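Local coordinates for BH0493 protein (Bacillus halodurans C-125, PDB 2QEE) that binds zinc and is a putative metal-dependent hydrolase of the amidohydrolase type, its exact substrate and reaction being unassigned, at residues C[148-158]-C[209-217]; C[257-265]-C[276-286]. All blocks are in the same frame, centred on the assembly; numbering follows the deposited sequence. Where two conformers were deposited one is given.

Interaction 1: C[148-158]-C[209-217]; sequences PFDDNERISWL and FLTDWIERM
Helix 151-158 with the turn before it, and the C-terminal half of helix 200-217, meet round two tryptophans, Trp157 and Trp213, on the periphery of the amidohydrolase fold. The axes of the two helical segments cross at 64° and stay 11.5 Å apart at closest approach, a separation filled by large side chains. Trp213 is sandwiched: Pro148 CB sits over one face of its indole in a CH-pi contact, 3.7 Å from the centroid of the six-membered ring, and Arg216 NH1 lies over the centre of the opposite face. The Arg216 guanidinium in turn carries Leu158 CD2 on one of its own faces, 3.9 Å from Arg216 CZ. At the edge of the Trp213 indole, near its plane, Trp157 CB lies 3.8 Å from Trp213 CZ3, and the two form an offset edge-to-face pair, the edge of Trp213 toward the face of Trp157. Met217 lies over a face of Trp157: CG stands 3.8 Å from the centroid of the six-membered ring, almost on its normal, while SD stays farther above the same face, a Met-aromatic contact. The Met217 chain, extended through both chi2 and chi3, carries CE on to Trp157 NE1, 3.7 Å away. This packing joins the connection after strand 139-143 to the helix that precedes strand 222-226, and Leu171 of strand 171-172 touches Pro148, Trp213 and Met217. The Phe149 and Phe209 rings meet obliquely, planes 40° apart, with Phe149 CZ 3.4 Å from Phe209 CZ. Arg154 stands at about a right angle to Trp213, its CG 3.7 Å from Trp213 CH2; a bend at chi3 (59°) returns the guanidinium to its own segment, where NH1 donates to Pro148 O and both NH1 and NH2 grip Asp151 OD1, which also pairs with Arg186.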
loop_
_atom_site.group_PDB
_atom_site.type_symbol
_atom_site.label_atom_id
_atom_site.label_comp_id
_atom_site.label_asym_id
_atom_site.label_seq_id
_atom_site.Cartn_x
_atom_site.Cartn_y
_atom_site.Cartn_z
ATOM N N PRO C 148 11.432 -0.231 -34.540
ATOM C CA PRO C 148 11.770 0.031 -35.943
ATOM C C PRO C 148 12.305 1.449 -36.130
ATOM O O PRO C 148 12.794 1.787 -37.223
ATOM C CB PRO C 148 10.465 -0.143 -36.659
ATOM C CG PRO C 148 9.428 0.019 -35.669
ATOM C CD PRO C 148 9.994 -0.390 -34.353
ATOM N N PHE C 149 12.203 2.274 -35.091
ATOM C CA PHE C 149 12.718 3.629 -35.162
ATOM C C PHE C 149 14.174 3.657 -34.770
ATOM O O PHE C 149 14.884 4.639 -35.013
ATOM C CB PHE C 149 11.885 4.571 -34.308
ATOM C CG PHE C 149 10.483 4.667 -34.776
ATOM C CD1 PHE C 149 10.125 5.592 -35.736
ATOM C CD2 PHE C 149 9.513 3.816 -34.275
ATOM C CE1 PHE C 149 8.821 5.667 -36.183
ATOM C CE2 PHE C 149 8.196 3.877 -34.731
ATOM C CZ PHE C 149 7.868 4.807 -35.696
ATOM N N ASP C 150 14.663 2.578 -34.174
ATOM C CA ASP C 150 16.085 2.527 -33.873
ATOM C C ASP C 150 16.906 2.046 -35.091
ATOM O O ASP C 150 16.813 0.884 -35.526
ATOM C CB ASP C 150 16.416 1.693 -32.630
ATOM C CG ASP C 150 17.896 1.819 -32.241
ATOM O OD1 ASP C 150 18.240 2.680 -31.400
ATOM O OD2 ASP C 150 18.744 1.114 -32.807
ATOM N N ASP C 151 17.748 2.943 -35.602
ATOM C CA ASP C 151 18.592 2.648 -36.794
ATOM C C ASP C 151 19.410 1.366 -36.686
ATOM O O ASP C 151 19.466 0.573 -37.634
ATOM C CB ASP C 151 19.520 3.836 -37.097
ATOM C CG ASP C 151 18.769 5.105 -37.470
ATOM O OD1 ASP C 151 17.548 5.075 -37.761
ATOM O OD2 ASP C 151 19.423 6.173 -37.461
ATOM N N ASN C 152 20.050 1.165 -35.544
ATOM C CA ASN C 152 20.842 -0.024 -35.322
ATOM C C ASN C 152 20.055 -1.341 -35.145
ATOM O O ASN C 152 20.625 -2.432 -35.240
ATOM C CB ASN C 152 21.801 0.178 -34.167
ATOM C CG ASN C 152 22.663 -1.045 -33.920
ATOM O OD1 ASN C 152 22.436 -1.777 -32.963
ATOM N ND2 ASN C 152 23.617 -1.310 -34.819
ATOM N N GLU C 153 18.760 -1.256 -34.900
ATOM C CA GLU C 153 17.964 -2.470 -34.920
ATOM C C GLU C 153 17.325 -2.648 -36.285
ATOM O O GLU C 153 17.232 -3.759 -36.799
ATOM C CB GLU C 153 16.850 -2.407 -33.867
ATOM C CG GLU C 153 17.273 -2.300 -32.410
ATOM C CD GLU C 153 16.044 -2.253 -31.506
ATOM O OE1 GLU C 153 16.088 -1.477 -30.483
ATOM O OE2 GLU C 153 15.041 -2.970 -31.871
ATOM N N ARG C 154 16.819 -1.548 -36.839
ATOM C CA ARG C 154 16.080 -1.575 -38.097
ATOM C C ARG C 154 16.893 -2.313 -39.202
ATOM O O ARG C 154 16.333 -3.097 -39.973
ATOM C CB ARG C 154 15.664 -0.146 -38.523
ATOM C CG ARG C 154 14.580 -0.148 -39.624
ATOM C CD ARG C 154 13.961 1.240 -39.934
ATOM N NE ARG C 154 14.973 2.179 -40.369
ATOM C CZ ARG C 154 15.634 2.975 -39.539
ATOM N NH1 ARG C 154 15.371 2.927 -38.236
ATOM N NH2 ARG C 154 16.545 3.830 -40.004
ATOM N N ILE C 155 18.205 -2.129 -39.183
ATOM C CA ILE C 155 19.129 -2.703 -40.202
ATOM C C ILE C 155 19.016 -4.228 -40.357
ATOM O O ILE C 155 18.800 -4.750 -41.482
ATOM C CB ILE C 155 20.598 -2.299 -39.913
ATOM C CG1 ILE C 155 20.763 -0.781 -40.132
ATOM C CG2 ILE C 155 21.535 -3.021 -40.864
ATOM C CD1 ILE C 155 22.204 -0.219 -39.984
ATOM N N SER C 156 19.147 -4.928 -39.231
ATOM C CA SER C 156 19.062 -6.383 -39.226
ATOM C C SER C 156 17.735 -6.839 -39.842
ATOM O O SER C 156 17.696 -7.786 -40.637
ATOM C CB SER C 156 19.238 -6.926 -37.802
ATOM O OG SER C 156 20.491 -6.539 -37.253
ATOM N N TRP C 157 16.640 -6.163 -39.479
ATOM C CA TRP C 157 15.340 -6.499 -39.998
ATOM C C TRP C 157 15.322 -6.309 -41.503
ATOM O O TRP C 157 14.864 -7.171 -42.238
ATOM C CB TRP C 157 14.259 -5.630 -39.375
ATOM C CG TRP C 157 14.018 -6.050 -37.906
ATOM C CD1 TRP C 157 14.349 -5.345 -36.775
ATOM C CD2 TRP C 157 13.427 -7.284 -37.456
ATOM N NE1 TRP C 157 13.979 -6.063 -35.633
ATOM C CE2 TRP C 157 13.406 -7.249 -36.029
ATOM C CE3 TRP C 157 12.892 -8.400 -38.113
ATOM C CZ2 TRP C 157 12.905 -8.329 -35.260
ATOM C CZ3 TRP C 157 12.383 -9.465 -37.350
ATOM C CH2 TRP C 157 12.390 -9.402 -35.924
ATOM N N LEU C 158 15.789 -5.144 -41.913
ATOM C CA LEU C 158 15.814 -4.817 -43.348
ATOM C C LEU C 158 16.775 -5.715 -44.113
ATOM O O LEU C 158 16.543 -5.967 -45.296
ATOM C CB LEU C 158 16.072 -3.320 -43.563
ATOM C CG LEU C 158 14.892 -2.385 -43.169
ATOM C CD1 LEU C 158 15.234 -0.915 -43.359
ATOM C CD2 LEU C 158 13.508 -2.699 -43.821
ATOM N N PHE C 209 2.192 1.523 -42.192
ATOM C CA PHE C 209 3.433 1.442 -41.462
ATOM C C PHE C 209 3.320 0.249 -40.462
ATOM O O PHE C 209 4.190 -0.639 -40.414
ATOM C CB PHE C 209 3.743 2.766 -40.740
ATOM C CG PHE C 209 4.946 2.694 -39.851
ATOM C CD1 PHE C 209 6.216 2.819 -40.368
ATOM C CD2 PHE C 209 4.804 2.469 -38.459
ATOM C CE1 PHE C 209 7.357 2.735 -39.576
ATOM C CE2 PHE C 209 5.943 2.391 -37.624
ATOM C CZ PHE C 209 7.239 2.506 -38.185
ATOM N N LEU C 210 2.240 0.234 -39.685
ATOM C CA LEU C 210 2.066 -0.871 -38.726
ATOM C C LEU C 210 2.013 -2.241 -39.436
ATOM O O LEU C 210 2.709 -3.191 -39.009
ATOM C CB LEU C 210 0.818 -0.665 -37.888
ATOM C CG LEU C 210 0.868 0.585 -37.010
ATOM C CD1 LEU C 210 -0.539 0.803 -36.386
ATOM C CD2 LEU C 210 1.994 0.548 -35.957
ATOM N N THR C 211 1.233 -2.326 -40.524
ATOM C CA THR C 211 1.035 -3.598 -41.194
ATOM C C THR C 211 2.363 -4.111 -41.772
ATOM O O THR C 211 2.642 -5.331 -41.763
ATOM C CB THR C 211 -0.034 -3.464 -42.324
ATOM O OG1 THR C 211 -1.287 -3.114 -41.721
ATOM C CG2 THR C 211 -0.189 -4.800 -43.058
ATOM N N ASP C 212 3.192 -3.199 -42.285
ATOM C CA ASP C 212 4.472 -3.585 -42.885
ATOM C C ASP C 212 5.392 -4.137 -41.828
ATOM O O ASP C 212 6.138 -5.095 -42.063
ATOM C CB ASP C 212 5.199 -2.388 -43.552
ATOM C CG ASP C 212 4.598 -1.986 -44.921
ATOM O OD1 ASP C 212 3.733 -2.704 -45.459
ATOM O OD2 ASP C 212 4.992 -0.923 -45.438
ATOM N N TRP C 213 5.347 -3.561 -40.626
ATOM C CA TRP C 213 6.249 -4.060 -39.577
ATOM C C TRP C 213 5.714 -5.346 -38.932
ATOM O O TRP C 213 6.491 -6.206 -38.565
ATOM C CB TRP C 213 6.519 -2.966 -38.545
ATOM C CG TRP C 213 7.595 -2.102 -39.086
ATOM C CD1 TRP C 213 7.459 -0.849 -39.628
ATOM C CD2 TRP C 213 8.967 -2.468 -39.229
ATOM N NE1 TRP C 213 8.698 -0.408 -40.077
ATOM C CE2 TRP C 213 9.632 -1.390 -39.839
ATOM C CE3 TRP C 213 9.702 -3.611 -38.898
ATOM C CZ2 TRP C 213 11.009 -1.417 -40.099
ATOM C CZ3 TRP C 213 11.066 -3.637 -39.148
ATOM C CH2 TRP C 213 11.708 -2.545 -39.743
ATOM N N ILE C 214 4.408 -5.474 -38.869
ATOM C CA ILE C 214 3.764 -6.713 -38.429
ATOM C C ILE C 214 4.179 -7.842 -39.355
ATOM O O ILE C 214 4.602 -8.878 -38.894
ATOM C CB ILE C 214 2.242 -6.582 -38.367
ATOM C CG1 ILE C 214 1.822 -5.716 -37.139
ATOM C CG2 ILE C 214 1.581 -8.014 -38.271
ATOM C CD1 ILE C 214 0.409 -5.274 -37.164
ATOM N N GLU C 215 4.098 -7.616 -40.662
ATOM C CA GLU C 215 4.455 -8.629 -41.649
ATOM C C GLU C 215 5.920 -9.027 -41.492
ATOM O O GLU C 215 6.274 -10.200 -41.478
ATOM C CB GLU C 215 4.203 -8.054 -43.045
ATOM C CG GLU C 215 4.796 -8.843 -44.191
ATOM C CD GLU C 215 4.378 -8.282 -45.534
ATOM O OE1 GLU C 215 3.979 -7.089 -45.608
ATOM O OE2 GLU C 215 4.436 -9.052 -46.525
ATOM N N ARG C 216 6.772 -8.030 -41.362
ATOM C CA ARG C 216 8.186 -8.246 -41.210
ATOM C C ARG C 216 8.605 -9.000 -39.914
ATOM O O ARG C 216 9.459 -9.915 -39.942
ATOM C CB ARG C 216 8.897 -6.904 -41.282
ATOM C CG ARG C 216 10.374 -6.999 -41.496
ATOM C CD ARG C 216 10.949 -5.616 -41.918
ATOM N NE ARG C 216 10.555 -5.155 -43.271
ATOM C CZ ARG C 216 9.857 -4.046 -43.528
ATOM N NH1 ARG C 216 9.454 -3.248 -42.553
ATOM N NH2 ARG C 216 9.566 -3.721 -44.777
ATOM N N MET C 217 8.041 -8.582 -38.779
ATOM C CA MET C 217 8.536 -9.035 -37.474
ATOM C C MET C 217 7.760 -10.211 -36.907
ATOM O O MET C 217 8.276 -10.911 -36.009
ATOM C CB MET C 217 8.422 -7.890 -36.473
ATOM C CG MET C 217 9.469 -6.825 -36.586
ATOM S SD MET C 217 9.223 -5.629 -35.242
ATOM C CE MET C 217 10.607 -4.542 -35.560
#

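Interaction 2: C[257-265]-C[276-286]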
loop_
_atom_site.group_PDB
_atom_site.type_symbol
_atom_site.label_atom_id
_atom_site.label_comp_id
_atom_site.label_asym_id
_atom_site.label_seq_id
_atom_site.Cartn_x
_atom_site.Cartn_y
_atom_site.Cartn_z
ATOM N N PHE C 257 -2.471 -5.359 -27.597
ATOM C CA PHE C 257 -1.786 -4.089 -27.372
ATOM C C PHE C 257 -1.268 -4.071 -25.918
ATOM O O PHE C 257 -2.084 -4.177 -24.985
ATOM C CB PHE C 257 -2.814 -3.016 -27.545
ATOM C CG PHE C 257 -2.271 -1.609 -27.440
ATOM C CD1 PHE C 257 -0.944 -1.325 -27.706
ATOM C CD2 PHE C 257 -3.133 -0.581 -27.079
ATOM C CE1 PHE C 257 -0.495 0.014 -27.606
ATOM C CE2 PHE C 257 -2.676 0.748 -26.989
ATOM C CZ PHE C 257 -1.348 1.009 -27.234
ATOM N N ALA C 258 0.033 -3.951 -25.756
ATOM C CA ALA C 258 0.620 -3.950 -24.420
ATOM C C ALA C 258 0.825 -2.507 -24.012
ATOM O O ALA C 258 1.546 -1.751 -24.703
ATOM C CB ALA C 258 1.938 -4.685 -24.394
ATOM N N MET C 259 0.321 -2.152 -22.841
ATOM C CA MET C 259 0.475 -0.798 -22.340
ATOM C C MET C 259 1.211 -0.867 -21.004
ATOM O O MET C 259 0.757 -1.551 -20.107
ATOM C CB MET C 259 -0.876 -0.151 -22.123
ATOM C CG MET C 259 -1.755 -0.094 -23.381
ATOM S SD MET C 259 -3.292 0.804 -23.170
ATOM C CE MET C 259 -4.238 -0.352 -22.253
ATOM N N MET C 260 2.339 -0.186 -20.923
ATOM C CA MET C 260 3.136 -0.132 -19.702
ATOM C C MET C 260 2.998 1.293 -19.171
ATOM O O MET C 260 3.586 2.203 -19.741
ATOM C CB MET C 260 4.573 -0.506 -20.050
ATOM C CG MET C 260 4.575 -1.905 -20.738
ATOM S SD MET C 260 6.219 -2.571 -21.009
ATOM C CE MET C 260 7.306 -1.178 -21.090
ATOM N N ILE C 261 2.197 1.470 -18.108
ATOM C CA ILE C 261 1.701 2.787 -17.795
ATOM C C ILE C 261 2.339 3.288 -16.477
ATOM O O ILE C 261 2.383 2.553 -15.495
ATOM C CB ILE C 261 0.181 2.742 -17.628
ATOM C CG1 ILE C 261 -0.512 2.391 -18.972
ATOM C CG2 ILE C 261 -0.333 4.122 -17.096
ATOM C CD1 ILE C 261 -1.981 1.884 -18.810
ATOM N N GLY C 262 2.796 4.545 -16.451
ATOM C CA GLY C 262 3.152 5.175 -15.157
ATOM C C GLY C 262 4.555 5.773 -15.114
ATOM O O GLY C 262 4.940 6.343 -14.084
ATOM N N VAL C 263 5.277 5.733 -16.235
ATOM C CA VAL C 263 6.665 6.221 -16.261
ATOM C C VAL C 263 6.653 7.714 -16.599
ATOM O O VAL C 263 6.007 8.131 -17.569
ATOM C CB VAL C 263 7.573 5.421 -17.254
ATOM C CG1 VAL C 263 7.055 5.485 -18.707
ATOM C CG2 VAL C 263 8.987 5.920 -17.150
ATOM N N LYS C 264 7.289 8.493 -15.747
ATOM C CA LYS C 264 7.478 9.930 -16.002
ATOM C C LYS C 264 8.924 10.117 -16.528
ATOM O O LYS C 264 9.905 10.008 -15.793
ATOM C CB LYS C 264 7.209 10.718 -14.702
ATOM C CG LYS C 264 7.440 12.239 -14.887
ATOM C CD LYS C 264 6.805 13.033 -13.704
ATOM C CE LYS C 264 6.769 14.528 -14.043
ATOM N NZ LYS C 264 6.533 15.379 -12.843
ATOM N N LYS C 265 9.067 10.397 -17.824
ATOM C CA LYS C 265 10.401 10.401 -18.439
ATOM C C LYS C 265 11.315 11.561 -18.066
ATOM O O LYS C 265 10.870 12.707 -17.941
ATOM C CB LYS C 265 10.306 10.370 -19.974
ATOM C CG LYS C 265 9.523 9.198 -20.588
ATOM C CD LYS C 265 10.212 7.864 -20.471
ATOM C CE LYS C 265 11.422 7.754 -21.368
ATOM N NZ LYS C 265 12.222 6.501 -21.070
ATOM N N ASP C 276 14.367 8.333 -15.079
ATOM C CA ASP C 276 12.898 8.270 -15.226
ATOM C C ASP C 276 12.246 8.027 -13.867
ATOM O O ASP C 276 12.830 7.332 -13.024
ATOM C CB ASP C 276 12.529 7.130 -16.163
ATOM C CG ASP C 276 12.966 7.383 -17.623
ATOM O OD1 ASP C 276 13.285 8.533 -18.015
ATOM O OD2 ASP C 276 12.899 6.413 -18.397
ATOM N N PHE C 277 11.064 8.611 -13.665
ATOM C CA PHE C 277 10.376 8.580 -12.396
ATOM C C PHE C 277 9.017 7.884 -12.606
ATOM O O PHE C 277 8.768 7.235 -13.681
ATOM C CB PHE C 277 10.306 10.047 -11.871
ATOM C CG PHE C 277 9.713 10.233 -10.462
ATOM C CD1 PHE C 277 9.999 9.386 -9.384
ATOM C CD2 PHE C 277 8.879 11.336 -10.216
ATOM C CE1 PHE C 277 9.460 9.647 -8.079
ATOM C CE2 PHE C 277 8.371 11.602 -8.909
ATOM C CZ PHE C 277 8.623 10.702 -7.869
ATOM N N VAL C 278 8.188 7.944 -11.577
ATOM C CA VAL C 278 6.906 7.241 -11.552
ATOM C C VAL C 278 5.760 8.154 -11.080
ATOM O O VAL C 278 5.981 9.089 -10.267
ATOM C CB VAL C 278 7.059 6.028 -10.576
ATOM C CG1 VAL C 278 7.362 6.482 -9.134
ATOM C CG2 VAL C 278 5.761 5.109 -10.620
ATOM N N GLY C 279 4.529 7.886 -11.535
ATOM C CA GLY C 279 3.348 8.574 -10.978
ATOM C C GLY C 279 2.185 7.602 -11.046
ATOM O O GLY C 279 2.163 6.730 -11.934
ATOM N N LYS C 280 1.246 7.774 -10.121
ATOM C CA LYS C 280 -0.018 7.038 -10.154
ATOM C C LYS C 280 -0.838 7.521 -11.358
ATOM O O LYS C 280 -0.909 8.713 -11.613
ATOM C CB LYS C 280 -0.803 7.210 -8.843
ATOM C CG LYS C 280 -2.047 6.260 -8.753
ATOM C CD LYS C 280 -2.810 6.635 -7.528
ATOM C CE LYS C 280 -4.034 5.708 -7.356
ATOM N NZ LYS C 280 -4.818 6.087 -6.161
ATOM N N ALA C 281 -1.454 6.577 -12.075
ATOM C CA ALA C 281 -2.273 6.922 -13.266
ATOM C C ALA C 281 -3.754 6.788 -12.889
ATOM O O ALA C 281 -4.140 6.016 -11.961
ATOM C CB ALA C 281 -1.953 5.936 -14.509
ATOM N N SER C 282 -4.621 7.474 -13.651
ATOM C CA SER C 282 -6.064 7.171 -13.617
ATOM C C SER C 282 -6.295 5.812 -14.296
ATOM O O SER C 282 -5.626 5.499 -15.266
ATOM C CB SER C 282 -6.871 8.210 -14.420
ATOM O OG SER C 282 -8.251 7.830 -14.396
ATOM N N MET C 283 -7.287 5.066 -13.803
ATOM C CA MET C 283 -7.664 3.813 -14.479
ATOM C C MET C 283 -8.679 4.088 -15.601
ATOM O O MET C 283 -8.982 3.186 -16.362
ATOM C CB MET C 283 -8.245 2.766 -13.515
ATOM C CG MET C 283 -7.284 2.420 -12.330
ATOM S SD MET C 283 -5.712 1.725 -12.915
ATOM C CE MET C 283 -6.323 0.240 -13.719
ATOM N N ASP C 284 -9.164 5.328 -15.720
ATOM C CA ASP C 284 -10.264 5.591 -16.660
ATOM C C ASP C 284 -9.973 5.179 -18.107
ATOM O O ASP C 284 -10.875 4.624 -18.804
ATOM C CB ASP C 284 -10.631 7.087 -16.617
ATOM C CG ASP C 284 -11.363 7.504 -15.332
ATOM O OD1 ASP C 284 -11.541 6.668 -14.416
ATOM O OD2 ASP C 284 -11.733 8.705 -15.237
ATOM N N GLY C 285 -8.769 5.480 -18.592
ATOM C CA GLY C 285 -8.471 5.250 -20.029
ATOM C C GLY C 285 -8.433 3.767 -20.287
ATOM O O GLY C 285 -8.843 3.290 -21.372
ATOM N N VAL C 286 -7.821 3.042 -19.348
ATOM C CA VAL C 286 -7.693 1.568 -19.486
ATOM C C VAL C 286 -9.082 0.935 -19.431
ATOM O O VAL C 286 -9.405 0.057 -20.249
ATOM C CB VAL C 286 -6.797 0.924 -18.388
ATOM C CG1 VAL C 286 -6.677 -0.580 -18.653
ATOM C CG2 VAL C 286 -5.404 1.636 -18.338
HETATM O O HOH W 1 15.119 8.150 -20.060
#
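Lys264 and Phe277 form the hydrogen-bonded pair of a short antiparallel bridge, which adds strand 277-278 to the end of 257-264 in the mixed sheet; Val263 and Val278 are the adjacent non-hydrogen-bonded pair. Both backbone polar groups of Lys264 are satisfied here. Its O accepts from Phe277 N at 2.8 Å in a nearly straight bond (178°), whereas its N donates to Phe277 O from well above the carbonyl plane. Beyond the pair, Gly279 N reaches Gly262 O at 3.0 Å, this time in the carbonyl plane, and Val278 CA adds a CA-H...O contact to the same oxygen. Gly262 has phi 127°, a backbone shape that suits glycine, at the break between strand pieces 257-261 and 263-264.

Further back the contact turns apolar: Ile261 CG2 meets Ala281 CB, and Ile261 CD1 presses on Val286 CG2 at 3.5 Å, tighter than usual van der Waals contact. Ser282 OG, before helix 284-292, accepts a capping bond from Asp284 N. The Lys264 chain runs out extended, and its NZ makes a salt bridge with Glu287 of the second subunit, whose Lys317 also donates to Asp276 O.

Asp276 divides its carboxylate between partners: OD1 accepts from Arg266 N and from a water, and OD2 takes the ammonium of Lys265. Bends at chi2 and chi3 (both -71°) fold that lysine back, bringing NZ within 2.8 Å of Asp276 OD2, on the syn side and 24° out of the carboxylate plane.

How the interactions relate
Both interactions are largely buried, but they hold different elements: interaction 1, centred about 20 Å from the chain centre, joins a helix and the turn before it to a second helix, while interaction 2 adds a short antiparallel branch to the C-terminal end of a central strand of the mixed sheet and leads into the next helix. Across its segments interaction 1 has no hydrogen bond and relies on aromatic, CH-pi and sulfur contacts; interaction 2 combines main-chain bonds and a salt bridge with a small aliphatic patch. Only interaction 2 is touched by other subunits, and its Val263 side chain lies about 9 Å from the bound zinc. The two do not touch, their nearest atoms being about 9 Å apart.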